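Local coordinates for protein hydrogen peroxide-inducible genes activator (Corynebacterium glutamicum, PDB 6G1D) that probably senses hydrogen peroxide through a peroxidatic mechanism and, as a LysR-type transcription factor, regulates peroxide-responsive genes, at residues 13-18 with 46-51; 162-167 with 283-288; 256-261 with 312-317. The protein carries 1 engineered substitution. All coordinates share one frame; numbering follows the deposited sequence.

In the fold
Contact 1 lies far from the other two, while contacts 2 and 3 are neighbours. Contact 1 belongs to the helix-turn-helix family region; its centre lies about 46 Å from that of contact 2 and about 56 Å from that of contact 3, with contact 3 on the opposite side of the chain's centre. Contacts 2 and 3 have centres about 29 Å and nearest atoms about 12 Å apart, and their segments alternate in sequence: 162-167, 256-261, 283-288, 312-317. Strand 267-287 supplies residues 283-287 to contact 2; helix 293-316 covers contact 2, and its C-terminal part packs in contact 3. A bound ethanediol lies about 3 Å from the side chain of Trp260 in contact 3.

Contact 1. Residues 13-18 with 46-51; sequences AQLRTF and VALETG
Phe18 and Gln14 bring the two flat groups of this contact up to Leu48 and Ala47. The Phe18 ring presents neither a face nor an edge squarely to the other helix: Leu48 CD2 stands oblique to it, and the closest approach is at the stem of the ring, Leu48 CD2 to Phe18 CB, 3.7 Å. The amide of Gln14 comes in through its nitrogen, NE2 lying 3.6 Å from Ala47 CB. That is van der Waals contact with a methyl; the polar partner of the amide is Tyr8, whose hydroxyl is hydrogen-bonded to OE1, and a bound PEG fragment lies about 3 Å from the side chain.

Leu48 carries most of the apolar contact. Its CG is trans to the backbone N (chi1 -177°), which carries the two methyls toward helix 12-24. CD2 rests 3.7 Å from Gln14 O, a carbonyl already engaged by Phe18 N within its own helix, while CD1 lies more loosely, 4.4 Å from Leu15 CD2. The stems of Gln14 and Leu48 also meet, CB to CB, at 4.2 Å.

The short axes approach to 9.7 Å with 105° between their directions. Such a steep crossing confines the touch to about one turn of each helix, in keeping with a modest buried area of 210 Å². Leu15 and Phe18 extend the apolar cluster to helix 68-95, and Leu15 additionally packs on Phe87 of the second subunit. Thr17, on the same helix, touches residues Leu41, Ala44 and Leu45 farther back on helix 38-52. Helices 12-24 and 38-52 belong to the helix-turn-helix domain of the LysR family: helix 38-52 holds the position of the recognition helix, helix 27-33 precedes it in the motif, and the first helix packs across it.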
loop_
_atom_site.group_PDB
_atom_site.type_symbol
_atom_site.label_atom_id
_atom_site.label_comp_id
_atom_site.label_asym_id
_atom_site.label_seq_id
_atom_site.Cartn_x
_atom_site.Cartn_y
_atom_site.Cartn_z
ATOM N N ALA B 13 10.803 38.667 4.134
ATOM C CA ALA B 13 12.223 38.582 4.527
ATOM C C ALA B 13 12.365 38.178 5.981
ATOM O O ALA B 13 13.219 37.388 6.337
ATOM C CB ALA B 13 12.976 39.888 4.250
ATOM N N GLN B 14 11.516 38.718 6.842
ATOM C CA GLN B 14 11.570 38.351 8.247
ATOM C C GLN B 14 11.177 36.919 8.467
ATOM O O GLN B 14 11.785 36.223 9.269
ATOM C CB GLN B 14 10.665 39.292 9.067
ATOM C CG GLN B 14 11.289 40.689 9.237
ATOM C CD GLN B 14 10.284 41.756 9.619
ATOM O OE1 GLN B 14 9.063 41.529 9.697
ATOM N NE2 GLN B 14 10.818 42.929 9.909
ATOM N N LEU B 15 10.148 36.465 7.758
ATOM C CA LEU B 15 9.725 35.079 7.849
ATOM C C LEU B 15 10.801 34.137 7.349
ATOM O O LEU B 15 11.001 33.078 7.966
ATOM C CB LEU B 15 8.402 34.857 7.123
ATOM C CG LEU B 15 7.175 35.568 7.762
ATOM C CD1 LEU B 15 5.934 35.251 6.932
ATOM C CD2 LEU B 15 6.970 35.145 9.189
ATOM N N ARG B 16 11.487 34.490 6.248
ATOM C CA ARG B 16 12.594 33.655 5.745
ATOM C C ARG B 16 13.673 33.531 6.810
ATOM O O ARG B 16 14.162 32.436 7.083
ATOM C CB ARG B 16 13.194 34.199 4.443
ATOM C CG ARG B 16 12.247 33.963 3.258
ATOM C CD ARG B 16 12.770 34.140 1.846
ATOM N NE ARG B 16 12.605 35.504 1.335
ATOM C CZ ARG B 16 11.589 35.989 0.600
ATOM N NH1 ARG B 16 10.542 35.243 0.190
ATOM N NH2 ARG B 16 11.652 37.272 0.215
ATOM N N THR B 17 14.023 34.633 7.456
ATOM C CA THR B 17 14.984 34.578 8.546
ATOM C C THR B 17 14.566 33.626 9.648
ATOM O O THR B 17 15.359 32.808 10.095
ATOM C CB THR B 17 15.276 35.986 9.130
ATOM O OG1 THR B 17 16.088 36.701 8.232
ATOM C CG2 THR B 17 16.008 35.911 10.462
ATOM N N PHE B 18 13.330 33.749 10.098
ATOM C CA PHE B 18 12.826 32.859 11.163
ATOM C C PHE B 18 12.901 31.381 10.756
ATOM O O PHE B 18 13.383 30.545 11.504
ATOM C CB PHE B 18 11.371 33.258 11.497
ATOM C CG PHE B 18 10.626 32.293 12.353
ATOM C CD1 PHE B 18 11.214 31.713 13.480
ATOM C CD2 PHE B 18 9.294 31.978 12.065
ATOM C CE1 PHE B 18 10.492 30.847 14.275
ATOM C CE2 PHE B 18 8.601 31.090 12.849
ATOM C CZ PHE B 18 9.209 30.538 13.946
ATOM N N VAL B 46 14.855 39.950 15.504
ATOM C CA VAL B 46 14.419 40.797 16.635
ATOM C C VAL B 46 13.272 41.725 16.205
ATOM O O VAL B 46 12.367 41.965 16.968
ATOM C CB VAL B 46 15.621 41.593 17.266
ATOM C CG1 VAL B 46 15.176 42.705 18.210
ATOM C CG2 VAL B 46 16.572 40.631 17.971
ATOM N N ALA B 47 13.292 42.216 14.978
ATOM C CA ALA B 47 12.176 43.010 14.434
ATOM C C ALA B 47 10.899 42.174 14.388
ATOM O O ALA B 47 9.823 42.658 14.748
ATOM C CB ALA B 47 12.506 43.559 13.048
ATOM N N LEU B 48 11.021 40.917 13.959
ATOM C CA LEU B 48 9.895 39.998 13.949
ATOM C C LEU B 48 9.377 39.737 15.376
ATOM O O LEU B 48 8.185 39.834 15.634
ATOM C CB LEU B 48 10.278 38.686 13.254
ATOM C CG LEU B 48 9.179 37.636 13.098
ATOM C CD1 LEU B 48 7.988 38.135 12.309
ATOM C CD2 LEU B 48 9.767 36.414 12.406
ATOM N N GLU B 49 10.318 39.393 16.236
ATOM C CA GLU B 49 9.902 39.093 17.647
ATOM C C GLU B 49 9.288 40.308 18.508
ATOM O O GLU B 49 8.190 40.310 19.157
ATOM C CB GLU B 49 11.101 38.565 18.417
ATOM C CG GLU B 49 11.573 37.208 17.924
ATOM C CD GLU B 49 12.779 36.686 18.693
ATOM O OE1 GLU B 49 12.691 35.516 19.115
ATOM O OE2 GLU B 49 13.791 37.432 18.901
ATOM N N THR B 50 9.867 41.463 18.196
ATOM C CA THR B 50 9.358 42.688 18.794
ATOM C C THR B 50 8.013 43.072 18.205
ATOM O O THR B 50 7.091 43.406 18.941
ATOM C CB THR B 50 10.325 43.852 18.565
ATOM O OG1 THR B 50 11.582 43.510 19.112
ATOM C CG2 THR B 50 9.815 45.177 19.209
ATOM N N GLY B 51 7.896 43.002 16.885
ATOM C CA GLY B 51 6.646 43.298 16.198
ATOM C C GLY B 51 5.503 42.410 16.656
ATOM O O GLY B 51 4.388 42.873 16.861
#

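Contact 2. Residues 162-167 with 283-288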
loop_
_atom_site.group_PDB
_atom_site.type_symbol
_atom_site.label_atom_id
_atom_site.label_comp_id
_atom_site.label_asym_id
_atom_site.label_seq_id
_atom_site.Cartn_x
_atom_site.Cartn_y
_atom_site.Cartn_z
ATOM N N PRO B 162 -14.440 11.209 -19.404
ATOM C CA PRO B 162 -15.396 12.195 -19.899
ATOM C C PRO B 162 -15.068 13.678 -19.859
ATOM O O PRO B 162 -15.549 14.399 -20.787
ATOM C CB PRO B 162 -16.671 11.885 -19.079
ATOM C CG PRO B 162 -16.152 11.300 -17.832
ATOM C CD PRO B 162 -15.043 10.385 -18.344
ATOM N N GLY B 163 -14.365 14.214 -18.868
ATOM C CA GLY B 163 -14.127 15.680 -18.884
ATOM C C GLY B 163 -12.913 16.169 -19.695
ATOM O O GLY B 163 -12.338 17.187 -19.320
ATOM N N MET B 164 -12.326 15.322 -20.531
ATOM C CA MET B 164 -10.982 15.552 -21.061
ATOM C C MET B 164 -11.006 15.867 -22.545
ATOM O O MET B 164 -11.892 15.427 -23.252
ATOM C CB MET B 164 -10.104 14.318 -20.818
ATOM C CG MET B 164 -9.975 13.903 -19.366
ATOM S SD MET B 164 -9.388 15.167 -18.270
ATOM C CE MET B 164 -9.302 14.229 -16.747
ATOM N N LYS B 165 -10.041 16.665 -23.004
ATOM C CA LYS B 165 -9.749 16.787 -24.435
ATOM C C LYS B 165 -8.493 15.972 -24.742
ATOM O O LYS B 165 -7.630 15.816 -23.899
ATOM C CB LYS B 165 -9.523 18.235 -24.865
ATOM C CG LYS B 165 -10.770 19.117 -24.818
ATOM C CD LYS B 165 -10.683 20.332 -25.722
ATOM C CE LYS B 165 -11.341 21.593 -25.131
ATOM N NZ LYS B 165 -10.604 22.809 -25.592
ATOM N N GLU B 166 -8.395 15.506 -25.978
ATOM C CA GLU B 166 -7.306 14.671 -26.439
ATOM C C GLU B 166 -6.681 15.291 -27.682
ATOM O O GLU B 166 -7.404 15.629 -28.627
ATOM C CB GLU B 166 -7.861 13.299 -26.812
ATOM C CG GLU B 166 -8.534 12.583 -25.656
ATOM C CD GLU B 166 -9.065 11.222 -25.992
ATOM O OE1 GLU B 166 -9.258 10.912 -27.185
ATOM O OE2 GLU B 166 -9.278 10.463 -25.038
ATOM N N ILE B 167 -5.359 15.439 -27.682
ATOM C CA ILE B 167 -4.629 15.853 -28.874
ATOM C C ILE B 167 -3.873 14.614 -29.376
ATOM O O ILE B 167 -2.972 14.158 -28.680
ATOM C CB ILE B 167 -3.611 16.982 -28.595
ATOM C CG1 ILE B 167 -4.285 18.189 -27.954
ATOM C CG2 ILE B 167 -2.996 17.440 -29.915
ATOM C CD1 ILE B 167 -3.308 19.227 -27.425
ATOM N N GLY B 283 -1.269 10.181 -27.291
ATOM C CA GLY B 283 -1.963 11.464 -27.299
ATOM C C GLY B 283 -1.681 12.265 -26.042
ATOM O O GLY B 283 -1.186 11.735 -25.018
ATOM N N LEU B 284 -2.029 13.541 -26.109
ATOM C CA LEU B 284 -1.881 14.442 -24.990
ATOM C C LEU B 284 -3.286 14.717 -24.451
ATOM O O LEU B 284 -4.167 15.118 -25.203
ATOM C CB LEU B 284 -1.187 15.732 -25.458
ATOM C CG LEU B 284 -0.682 16.606 -24.342
ATOM C CD1 LEU B 284 0.333 15.880 -23.461
ATOM C CD2 LEU B 284 -0.041 17.877 -24.911
ATOM N N VAL B 285 -3.491 14.454 -23.177
ATOM C CA VAL B 285 -4.817 14.555 -22.572
ATOM C C VAL B 285 -4.793 15.700 -21.565
ATOM O O VAL B 285 -3.833 15.818 -20.788
ATOM C CB VAL B 285 -5.217 13.212 -21.892
ATOM C CG1 VAL B 285 -6.615 13.294 -21.297
ATOM C CG2 VAL B 285 -5.187 12.087 -22.890
ATOM N N TYR B 286 -5.847 16.526 -21.580
ATOM C CA TYR B 286 -6.022 17.589 -20.589
ATOM C C TYR B 286 -7.493 17.912 -20.283
ATOM O O TYR B 286 -8.386 17.491 -21.002
ATOM C CB TYR B 286 -5.305 18.837 -21.059
ATOM C CG TYR B 286 -5.880 19.491 -22.306
ATOM C CD1 TYR B 286 -5.405 19.175 -23.563
ATOM C CD2 TYR B 286 -6.849 20.474 -22.213
ATOM C CE1 TYR B 286 -5.920 19.766 -24.703
ATOM C CE2 TYR B 286 -7.344 21.108 -23.335
ATOM C CZ TYR B 286 -6.882 20.752 -24.577
ATOM O OH TYR B 286 -7.418 21.378 -25.677
ATOM N N ARG B 287 -7.731 18.661 -19.207
ATOM C CA ARG B 287 -9.108 19.007 -18.775
ATOM C C ARG B 287 -9.761 19.919 -19.798
ATOM O O ARG B 287 -9.176 20.933 -20.163
ATOM C CB ARG B 287 -9.106 19.738 -17.449
ATOM C CG ARG B 287 -8.651 18.907 -16.265
ATOM C CD ARG B 287 -8.656 19.748 -14.982
ATOM N NE ARG B 287 -7.687 20.837 -14.984
ATOM C CZ ARG B 287 -6.359 20.708 -14.829
ATOM N NH1 ARG B 287 -5.801 19.499 -14.605
ATOM N NH2 ARG B 287 -5.582 21.793 -14.870
ATOM N N SER B 288 -10.955 19.570 -20.281
ATOM C CA SER B 288 -11.633 20.386 -21.295
ATOM C C SER B 288 -12.035 21.782 -20.778
ATOM O O SER B 288 -12.258 22.695 -21.566
ATOM C CB SER B 288 -12.848 19.631 -21.868
ATOM O OG SER B 288 -13.762 19.304 -20.834
#
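Lys165 N makes the shortest polar bond of the contact, 2.7 Å to Tyr286 O, and Tyr286 N returns one to Lys165 O; Ile167 and Leu284 form a second reciprocal pair of this antiparallel ladder. At its outer end Ser288 N donates to Gly163 O at 2.9 Å, almost perfectly straight at the hydrogen (177°). This firm hold fastens the loop residue ahead of strand 164-167 to the residue just past strand 283-287; a further bond from Ser288 OG to the same oxygen is weak and doubtful. Met164 with Arg287 and Glu166 with Val285 are the intervening non-hydrogen-bonded pairs, where CA-H groups of Met164, Glu166 and Val285 approach carbonyl oxygens instead.

On the face carrying Lys165, Ile167, Leu284 and Tyr286, the tyrosine organises the packing. Its ring leaves from between the backbone N and the carbonyl carbon (chi1 66°) and reaches across the neighbouring strand. Lys165 CB sits over one ring face, 3.9 Å from the centroid, a CH-pi contact shifted toward the rim. Lys165 CG leans on Ser288 CB at 3.6 Å, and the chain bends beyond it, bringing CD to 3.4 Å from Tyr286 OH and NZ into a weak bond with the same OH at 3.5 Å. Ile167 meets the ring at its edge, CD1 being 3.8 Å from Tyr286 CE1. On the other side of the sheet Met164 CB touches Val285 CG1 at 3.7 Å, the two side chains crossing at about a right angle.

Helix 293-316 covers the tyrosine face, with Phe296 meeting the Tyr286 ring edge-to-face and Leu303 reaching Leu284. Leu145 of helix 138-147 packs on Met164 and Val285 of the opposite face, and strand 267-287 lies between strands 152-156 and 164-179 in the mixed sheet.

Contact 3. Residues 256-261 with 312-317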
loop_
_atom_site.group_PDB
_atom_site.type_symbol
_atom_site.label_atom_id
_atom_site.label_comp_id
_atom_site.label_asym_id
_atom_site.label_seq_id
_atom_site.Cartn_x
_atom_site.Cartn_y
_atom_site.Cartn_z
ATOM N N SER B 256 10.165 3.196 -29.611
ATOM C CA SER B 256 10.976 4.191 -28.878
ATOM C C SER B 256 11.796 3.557 -27.783
ATOM O O SER B 256 12.810 4.109 -27.404
ATOM C CB SER B 256 10.124 5.334 -28.297
ATOM O OG SER B 256 9.243 4.849 -27.290
ATOM N N ALA B 257 11.379 2.399 -27.262
ATOM C CA ALA B 257 12.171 1.686 -26.268
ATOM C C ALA B 257 13.475 1.031 -26.801
ATOM O O ALA B 257 14.366 0.683 -26.007
ATOM C CB ALA B 257 11.340 0.632 -25.555
ATOM N N ILE B 258 13.566 0.826 -28.102
ATOM C CA ILE B 258 14.656 0.017 -28.686
ATOM C C ILE B 258 16.044 0.376 -28.182
ATOM O O ILE B 258 16.746 -0.489 -27.669
ATOM C CB ILE B 258 14.533 -0.032 -30.219
ATOM C CG1 ILE B 258 13.362 -0.949 -30.608
ATOM C CG2 ILE B 258 15.808 -0.548 -30.886
ATOM C CD1 ILE B 258 12.906 -0.799 -32.036
ATOM N N PRO B 259 16.445 1.662 -28.266
ATOM C CA PRO B 259 17.838 1.932 -27.892
ATOM C C PRO B 259 18.117 1.740 -26.424
ATOM O O PRO B 259 19.263 1.616 -26.042
ATOM C CB PRO B 259 18.045 3.411 -28.259
ATOM C CG PRO B 259 16.914 3.772 -29.137
ATOM C CD PRO B 259 15.767 2.849 -28.817
ATOM N N TRP B 260 17.078 1.773 -25.598
ATOM C CA TRP B 260 17.235 1.756 -24.140
ATOM C C TRP B 260 17.093 0.383 -23.524
ATOM O O TRP B 260 17.590 0.162 -22.453
ATOM C CB TRP B 260 16.201 2.715 -23.515
ATOM C CG TRP B 260 16.387 4.098 -24.018
ATOM C CD1 TRP B 260 15.698 4.693 -25.001
ATOM C CD2 TRP B 260 17.413 5.012 -23.626
ATOM N NE1 TRP B 260 16.187 5.976 -25.230
ATOM C CE2 TRP B 260 17.212 6.199 -24.353
ATOM C CE3 TRP B 260 18.430 4.962 -22.678
ATOM C CZ2 TRP B 260 18.061 7.296 -24.240
ATOM C CZ3 TRP B 260 19.262 6.081 -22.535
ATOM C CH2 TRP B 260 19.078 7.225 -23.330
ATOM N N GLU B 261 16.368 -0.500 -24.208
ATOM C CA GLU B 261 16.010 -1.807 -23.676
ATOM C C GLU B 261 16.497 -2.991 -24.515
ATOM O O GLU B 261 16.740 -4.052 -23.950
ATOM C CB GLU B 261 14.468 -1.912 -23.554
ATOM C CG GLU B 261 13.751 -0.814 -22.774
ATOM C CD GLU B 261 14.076 -0.723 -21.270
ATOM O OE1 GLU B 261 14.826 -1.581 -20.763
ATOM O OE2 GLU B 261 13.565 0.233 -20.579
ATOM N N ALA B 312 14.391 8.106 -34.739
ATOM C CA ALA B 312 15.675 8.154 -35.403
ATOM C C ALA B 312 16.739 7.475 -34.552
ATOM O O ALA B 312 17.577 6.785 -35.092
ATOM C CB ALA B 312 16.071 9.583 -35.723
ATOM N N LEU B 313 16.688 7.644 -33.208
ATOM C CA LEU B 313 17.618 6.951 -32.336
ATOM C C LEU B 313 17.445 5.419 -32.478
ATOM O O LEU B 313 18.428 4.688 -32.562
ATOM C CB LEU B 313 17.477 7.359 -30.892
ATOM C CG LEU B 313 18.566 6.890 -29.910
ATOM C CD1 LEU B 313 19.902 7.569 -30.239
ATOM C CD2 LEU B 313 18.188 7.215 -28.464
ATOM N N ALA B 314 16.204 4.961 -32.546
ATOM C CA ALA B 314 15.930 3.546 -32.796
ATOM C C ALA B 314 16.510 3.054 -34.130
ATOM O O ALA B 314 17.153 2.004 -34.159
ATOM C CB ALA B 314 14.429 3.259 -32.750
ATOM N N ALA B 315 16.311 3.813 -35.203
ATOM C CA ALA B 315 16.883 3.467 -36.498
ATOM C C ALA B 315 18.406 3.468 -36.478
ATOM O O ALA B 315 19.010 2.667 -37.168
ATOM C CB ALA B 315 16.358 4.415 -37.573
ATOM N N SER B 316 19.028 4.337 -35.673
ATOM C CA SER B 316 20.484 4.410 -35.573
ATOM C C SER B 316 21.127 3.156 -34.978
ATOM O O SER B 316 22.317 2.953 -35.126
ATOM C CB SER B 316 20.910 5.647 -34.766
ATOM O OG SER B 316 20.855 5.395 -33.358
ATOM N N THR B 317 20.360 2.321 -34.284
ATOM C CA THR B 317 20.924 1.112 -33.686
ATOM C C THR B 317 21.207 0.043 -34.725
ATOM O O THR B 317 21.916 -0.895 -34.439
ATOM C CB THR B 317 19.992 0.464 -32.650
ATOM O OG1 THR B 317 18.784 0.069 -33.292
ATOM C CG2 THR B 317 19.684 1.429 -31.528
#
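Leu313 is thrown against Pro259 by a trans first torsion: CG opposite the backbone N (chi1 -169°) sends the isobutyl group against the CB-CG edge of the pyrrolidine ring. At Thr317 the torsion of 62° does two things at once, turning OG1 back to its own helix and leaving CG2 to face the proline.

Pro259 is the centre of the contact. Its CG lies 3.6 Å from Leu313 CG and 3.7 Å from Ala314 N, wedging the ring corner against the helix backbone, while CD rests 4.2 Å from Ala314 CB. On one side of it, Ile258 presents CB to the same alanine methyl, and its CG2 branch approaches Thr317 OG1 at 3.9 Å, crossing at about a right angle. On the other, the NE1 side of the Trp260 indole comes in, NE1 lying 4.0 Å from Leu313 CD2, which stands oblique to the ring. The small side chain of Ala314 is consistent with the close approach of Pro259, the CA atoms of the two being 5.5 Å apart.

The indole also packs on Tyr113 and Pro116 of helix 111-125 and on Gln242 of the third subunit, and a bound ethanediol lies beside it. Ile258 continues onto Ile319 and Leu321 in the loop that follows helix 293-316, so residues 256-261 receive both the C-terminal part of that helix and the chain beyond it.

The hydroxyls of Ser316 and Thr317 find their partners close by in the chain. Thr317 OG1 donates to Ala314 O at 2.7 Å, in the carbonyl plane, and accepts from Ile319 N; Ser316 OG likewise turns back to Leu313 O. Both hydroxyls thus bond back to carbonyls of their own segment, and the two segments meet by packing that is chiefly apolar.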